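Prephenate dehydratase:Amino acid-binding ACT (Brucella abortus, PDB 6VH5) probably catalyses the decarboxylating dehydration of prephenate to phenylpyruvate in phenylalanine biosynthesis, and binds phenylalanine through its ACT domain. Local coordinates at residues Pro74-Leu79 / Val193-Val198; Ala238-Asn243 / Val274-Glu279. One frame throughout, in Å; residues are numbered along the deposited sequence.

Contact 1: Pro74-Leu79 / Val193-Val198; sequences PIENTL and VTRFVV
Ile75 and Glu76 both face Arg195 across two antiparallel strands, a classic beta bulge in the central sheet of a lobe related to type 2 periplasmic binding proteins. The backbone bonds define the bulge. Arg195 O accepts from two successive amides, Ile75 N at 2.8 Å and, less closely, Glu76 N at 3.3 Å, while Arg195 N returns a bond to Glu76 O. Beyond the bulge, Thr78 N donates to Val193 O as the first strand turns away.

Charge is concentrated around Glu76 and Arg195, whose side chains run side by side in the same direction. Arg195 NH1 donates to Glu76 OE2 at 2.9 Å; the oxygen lies near the guanidinium plane, but NH1 meets it from above the carboxylate plane, and with the planes 59° apart only one bond forms across the contact. Lys246 also binds Glu76 OE2, and Glu100 and Asp264 hold Arg195, so a long, branched cation suits this network.

Apolar contacts lie on both sides of the sheet. With CG1 of Ile75 set between its backbone N and carbonyl carbon (chi1 63°), CD1 swings over one face of the guanidinium and also reaches Val197 CG1 at 3.6 Å. Pro74 and Phe196 lie on the other side, where Pro74 CB meets Phe196 CE2 at 3.6 Å and Thr194 CG2 lies over one face of the ring, offset toward its rim.

Thr194, predicted to be essential for dehydratase activity, shares that side with Asn77. The Asn77 amide works in two directions: its OD1 accepts from Leu79 N in an Asx turn and also from Gly81, and its ND2 bonds Asn192, just before the second strand, and donates to Thr194 OG1 at 3.0 Å, the hydroxyl lying 19° out of the amide plane.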
loop_
_atom_site.group_PDB
_atom_site.type_symbol
_atom_site.label_atom_id
_atom_site.label_comp_id
_atom_site.label_asym_id
_atom_site.label_seq_id
_atom_site.Cartn_x
_atom_site.Cartn_y
_atom_site.Cartn_z
ATOM N N PRO A 74 -7.134 6.721 -4.713
ATOM C CA PRO A 74 -6.551 6.962 -3.388
ATOM C C PRO A 74 -5.086 6.556 -3.350
ATOM O O PRO A 74 -4.694 5.525 -3.903
ATOM C CB PRO A 74 -7.395 6.069 -2.468
ATOM C CG PRO A 74 -7.860 4.961 -3.353
ATOM C CD PRO A 74 -8.073 5.582 -4.711
ATOM N N ILE A 75 -4.268 7.389 -2.706
ATOM C CA ILE A 75 -2.847 7.078 -2.577
ATOM C C ILE A 75 -2.341 7.159 -1.149
ATOM O O ILE A 75 -1.280 6.585 -0.847
ATOM C CB ILE A 75 -1.997 7.973 -3.503
ATOM C CG1 ILE A 75 -2.127 9.443 -3.117
ATOM C CG2 ILE A 75 -2.425 7.764 -4.970
ATOM C CD1 ILE A 75 -1.025 10.297 -3.711
ATOM N N GLU A 76 -3.036 7.834 -0.237
ATOM C CA GLU A 76 -2.647 7.866 1.166
ATOM C C GLU A 76 -3.882 7.670 2.031
ATOM O O GLU A 76 -4.945 8.226 1.740
ATOM C CB GLU A 76 -1.969 9.185 1.543
ATOM C CG GLU A 76 -0.642 9.408 0.865
ATOM C CD GLU A 76 -0.153 10.829 1.013
ATOM O OE1 GLU A 76 -0.635 11.524 1.924
ATOM O OE2 GLU A 76 0.673 11.263 0.185
ATOM N N ASN A 77 -3.744 6.850 3.073
ATOM C CA ASN A 77 -4.776 6.696 4.094
ATOM C C ASN A 77 -4.136 6.618 5.470
ATOM O O ASN A 77 -3.200 5.840 5.675
ATOM C CB ASN A 77 -5.624 5.446 3.866
ATOM C CG ASN A 77 -6.562 5.192 5.025
ATOM O OD1 ASN A 77 -6.288 4.358 5.894
ATOM N ND2 ASN A 77 -7.658 5.934 5.061
ATOM N N THR A 78 -4.687 7.381 6.421
ATOM C CA THR A 78 -4.083 7.530 7.747
ATOM C C THR A 78 -4.051 6.229 8.554
ATOM O O THR A 78 -3.135 6.032 9.357
ATOM C CB THR A 78 -4.827 8.616 8.522
ATOM O OG1 THR A 78 -4.767 9.846 7.786
ATOM C CG2 THR A 78 -4.192 8.834 9.875
ATOM N N LEU A 79 -5.000 5.309 8.355
ATOM C CA LEU A 79 -4.979 4.128 9.219
ATOM C C LEU A 79 -4.751 2.833 8.451
ATOM O O LEU A 79 -5.427 1.825 8.691
ATOM C CB LEU A 79 -6.260 4.040 10.049
ATOM C CG LEU A 79 -6.542 5.250 10.945
ATOM C CD1 LEU A 79 -7.883 5.126 11.640
ATOM C CD2 LEU A 79 -5.445 5.371 11.977
ATOM N N VAL A 193 -8.200 9.749 7.382
ATOM C CA VAL A 193 -8.258 10.556 6.166
ATOM C C VAL A 193 -7.643 9.788 5.002
ATOM O O VAL A 193 -6.633 9.093 5.167
ATOM C CB VAL A 193 -7.538 11.903 6.364
ATOM C CG1 VAL A 193 -7.783 12.811 5.178
ATOM C CG2 VAL A 193 -8.020 12.558 7.643
ATOM N N THR A 194 -8.261 9.903 3.832
ATOM C CA THR A 194 -7.724 9.354 2.593
ATOM C C THR A 194 -7.361 10.490 1.644
ATOM O O THR A 194 -8.131 11.447 1.486
ATOM C CB THR A 194 -8.714 8.399 1.903
ATOM O OG1 THR A 194 -8.769 7.161 2.618
ATOM C CG2 THR A 194 -8.252 8.109 0.465
ATOM N N ARG A 195 -6.187 10.396 1.033
ATOM C CA ARG A 195 -5.755 11.367 0.036
ATOM C C ARG A 195 -5.908 10.763 -1.351
ATOM O O ARG A 195 -5.326 9.710 -1.652
ATOM C CB ARG A 195 -4.316 11.808 0.266
ATOM C CG ARG A 195 -3.754 12.640 -0.893
ATOM C CD ARG A 195 -2.335 13.154 -0.584
ATOM N NE ARG A 195 -1.935 14.136 -1.580
ATOM C CZ ARG A 195 -0.763 14.160 -2.198
ATOM N NH1 ARG A 195 0.170 13.264 -1.915
ATOM N NH2 ARG A 195 -0.531 15.094 -3.100
ATOM N N PHE A 196 -6.666 11.439 -2.199
ATOM C CA PHE A 196 -6.777 11.029 -3.585
ATOM C C PHE A 196 -5.954 11.954 -4.473
ATOM O O PHE A 196 -5.666 13.099 -4.115
ATOM C CB PHE A 196 -8.236 11.045 -4.056
ATOM C CG PHE A 196 -9.153 10.181 -3.253
ATOM C CD1 PHE A 196 -9.710 10.644 -2.068
ATOM C CD2 PHE A 196 -9.484 8.912 -3.693
ATOM C CE1 PHE A 196 -10.568 9.855 -1.334
ATOM C CE2 PHE A 196 -10.345 8.112 -2.963
ATOM C CZ PHE A 196 -10.887 8.583 -1.781
ATOM N N VAL A 197 -5.587 11.436 -5.647
ATOM C CA VAL A 197 -5.079 12.239 -6.753
ATOM C C VAL A 197 -6.015 12.032 -7.935
ATOM O O VAL A 197 -6.525 10.929 -8.148
ATOM C CB VAL A 197 -3.631 11.881 -7.145
ATOM C CG1 VAL A 197 -2.646 12.405 -6.097
ATOM C CG2 VAL A 197 -3.501 10.380 -7.328
ATOM N N VAL A 198 -6.256 13.103 -8.678
ATOM C CA VAL A 198 -7.097 13.073 -9.866
ATOM C C VAL A 198 -6.193 12.889 -11.080
ATOM O O VAL A 198 -5.287 13.695 -11.308
ATOM C CB VAL A 198 -7.917 14.366 -9.973
ATOM C CG1 VAL A 198 -8.955 14.268 -11.080
ATOM C CG2 VAL A 198 -8.561 14.676 -8.624
#

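Contact 2: Ala238-Asn243 / Val274-Glu279; sequences ATNGVN and VQLALE. With PHE (phenylalanine), chain E; EDO (1,2-ethanediol), chain K.
The amide of Asn240 turns one face to the helix segment 274-279, and Leu276 CB lies over that face, offset toward its outer end, 4.2 Å from Asn240 CG. Farther out, Leu276 CD1 comes obliquely within 3.5 Å of Asn240 OD1, and the two side chains cross at about a right angle. Asn240 CG stands beside its own backbone N (chi1 -78°), which aims the amide at the second helix while letting ND2 fold back to donate to Gly236 O, one turn earlier. Asparagine thus serves both purposes here: its amide NH2 is engaged within its own helix, and the flat amide offers a thin surface for the leucine to lie against.

Beneath this polar layer the contact is purely apolar and rather loose. Val242 CG2 approaches Ala277 CB at 4.1 Å and Val274 CG2 at 4.4 Å. The small methyl of Ala277 lets the two segments come near each other; Val242 supplies the methyl that reaches across, while Val274 takes part more distantly through CG2. Gly241, between Asn240 and Val242, is the first residue to depart from helical backbone angles, with a positive phi (72°) that glycine adopts readily.

Farther along, Asn243 looks the other way, into a phenylalanine pocket. Its OD1 accepts a 2.6 Å hydrogen bond from the amino N of the bound phenylalanine, which Met244 of the same chain and Asn225 and Leu230 of the second subunit also hold, so the amino acid is bound between the two subunits.

Contact 2 therefore joins the end of helix 229-240 and the residues just after it to the first half of helix 272-283 within the ACT domain: Phe237 of the former touches Val242 and Ala277, and Ile265 of strand 258-266 packs against Val242 and Val274, seating both segments on the sheet.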
loop_
_atom_site.group_PDB
_atom_site.type_symbol
_atom_site.label_atom_id
_atom_site.label_comp_id
_atom_site.label_asym_id
_atom_site.label_seq_id
_atom_site.Cartn_x
_atom_site.Cartn_y
_atom_site.Cartn_z
ATOM N N ALA A 238 16.583 22.567 -0.428
ATOM C CA ALA A 238 16.967 23.026 0.905
ATOM C C ALA A 238 17.366 24.502 0.915
ATOM O O ALA A 238 16.958 25.255 1.809
ATOM C CB ALA A 238 18.115 22.160 1.432
ATOM N N THR A 239 18.181 24.931 -0.059
ATOM C CA THR A 239 18.696 26.296 -0.083
ATOM C C THR A 239 17.811 27.270 -0.853
ATOM O O THR A 239 18.161 28.448 -0.959
ATOM C CB THR A 239 20.127 26.336 -0.660
ATOM O OG1 THR A 239 20.140 25.748 -1.969
ATOM C CG2 THR A 239 21.123 25.603 0.252
ATOM N N ASN A 240 16.703 26.826 -1.435
ATOM C CA ASN A 240 15.817 27.766 -2.105
ATOM C C ASN A 240 14.463 27.907 -1.425
ATOM O O ASN A 240 13.621 28.679 -1.903
ATOM C CB ASN A 240 15.654 27.364 -3.570
ATOM C CG ASN A 240 16.845 27.780 -4.392
ATOM O OD1 ASN A 240 16.983 28.953 -4.725
ATOM N ND2 ASN A 240 17.744 26.839 -4.674
ATOM N N GLY A 241 14.272 27.261 -0.278
ATOM C CA GLY A 241 13.028 27.383 0.449
ATOM C C GLY A 241 11.866 26.683 -0.202
ATOM O O GLY A 241 10.726 27.145 -0.084
ATOM N N VAL A 242 12.120 25.567 -0.878
ATOM C CA VAL A 242 11.060 24.759 -1.467
ATOM C C VAL A 242 10.701 23.670 -0.464
ATOM O O VAL A 242 11.550 22.844 -0.108
ATOM C CB VAL A 242 11.501 24.144 -2.801
ATOM C CG1 VAL A 242 10.328 23.433 -3.451
ATOM C CG2 VAL A 242 12.096 25.187 -3.715
ATOM N N ASN A 243 9.451 23.671 -0.001
ATOM C CA ASN A 243 8.998 22.661 0.951
ATOM C C ASN A 243 8.594 21.401 0.203
ATOM O O ASN A 243 7.816 21.459 -0.753
ATOM C CB ASN A 243 7.825 23.177 1.784
ATOM C CG ASN A 243 7.603 22.365 3.086
ATOM O OD1 ASN A 243 8.548 21.909 3.739
ATOM N ND2 ASN A 243 6.333 22.164 3.437
ATOM N N VAL A 274 11.783 27.362 -7.551
ATOM C CA VAL A 274 11.607 25.979 -7.966
ATOM C C VAL A 274 12.457 25.684 -9.190
ATOM O O VAL A 274 13.100 24.631 -9.287
ATOM C CB VAL A 274 10.115 25.696 -8.220
ATOM C CG1 VAL A 274 9.913 24.252 -8.645
ATOM C CG2 VAL A 274 9.301 26.008 -6.956
ATOM N N GLN A 275 12.500 26.628 -10.127
ATOM C CA GLN A 275 13.337 26.480 -11.312
ATOM C C GLN A 275 14.783 26.184 -10.928
ATOM O O GLN A 275 15.417 25.290 -11.503
ATOM C CB GLN A 275 13.240 27.756 -12.146
ATOM C CG GLN A 275 13.611 27.642 -13.587
ATOM C CD GLN A 275 13.520 28.986 -14.298
ATOM O OE1 GLN A 275 14.498 29.460 -14.873
ATOM N NE2 GLN A 275 12.357 29.622 -14.226
ATOM N N LEU A 276 15.309 26.897 -9.928
ATOM C CA LEU A 276 16.692 26.682 -9.516
ATOM C C LEU A 276 16.869 25.324 -8.844
ATOM O O LEU A 276 17.781 24.563 -9.194
ATOM C CB LEU A 276 17.125 27.797 -8.570
ATOM C CG LEU A 276 17.378 29.187 -9.130
ATOM C CD1 LEU A 276 17.606 30.161 -7.993
ATOM C CD2 LEU A 276 18.586 29.142 -10.022
ATOM N N ALA A 277 15.969 24.983 -7.911
ATOM C CA ALA A 277 16.043 23.692 -7.236
ATOM C C ALA A 277 15.995 22.542 -8.233
ATOM O O ALA A 277 16.831 21.631 -8.186
ATOM C CB ALA A 277 14.892 23.563 -6.232
ATOM N N LEU A 278 15.051 22.589 -9.178
ATOM C CA LEU A 278 14.956 21.517 -10.169
ATOM C C LEU A 278 16.205 21.470 -11.042
ATOM O O LEU A 278 16.654 20.385 -11.437
ATOM C CB LEU A 278 13.690 21.684 -11.020
ATOM C CG LEU A 278 12.368 21.366 -10.301
ATOM C CD1 LEU A 278 11.125 21.629 -11.178
ATOM C CD2 LEU A 278 12.388 19.918 -9.827
ATOM N N GLU A 279 16.791 22.635 -11.342
ATOM C CA GLU A 279 18.016 22.656 -12.134
ATOM C C GLU A 279 19.155 21.981 -11.391
ATOM O O GLU A 279 19.950 21.242 -11.984
ATOM C CB GLU A 279 18.401 24.094 -12.480
ATOM C CG GLU A 279 19.672 24.183 -13.301
ATOM C CD GLU A 279 20.052 25.610 -13.669
ATOM O OE1 GLU A 279 19.557 26.561 -13.021
ATOM O OE2 GLU A 279 20.822 25.780 -14.640
HETATM N N PHE E . 8.876 19.379 4.435
HETATM C CA PHE E . 10.129 18.988 5.073
HETATM C C PHE E . 11.294 19.259 4.143
HETATM O O PHE E . 11.068 19.661 2.996
HETATM C CB PHE E . 10.130 17.514 5.479
HETATM C CG PHE E . 9.648 16.569 4.397
HETATM C CD1 PHE E . 8.397 15.981 4.488
HETATM C CD2 PHE E . 10.450 16.260 3.306
HETATM C CE1 PHE E . 7.950 15.105 3.504
HETATM C CE2 PHE E . 10.015 15.395 2.326
HETATM C CZ PHE E . 8.764 14.815 2.419
HETATM O OXT PHE E . 12.447 19.059 4.532
HETATM C C1 EDO K . 14.814 18.953 1.630
HETATM O O1 EDO K . 14.576 19.057 3.046
HETATM C C2 EDO K . 13.941 19.928 0.829
HETATM O O2 EDO K . 13.290 20.902 1.661
#

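How the contacts relate
From the N terminus the chain passes through strand 70-77, then makes a long excursion of 113 residues that includes strand 96-104 and the whole second sheet, before contact 1 closes this loop by joining two strands of the dehydratase region. The chain then enters the ACT domain, where contact 2 closes a loop of 30 residues built mainly from strands 243-251 and 258-266 and joins two helices. The two closures follow in series, neither nested nor crossed. Their centres are about 26 Å apart and they do not touch, yet Lys246 and Asp264, inside the second loop, make salt bridges with contact 1 and so connect the two regions. Both contacts also meet the second subunit.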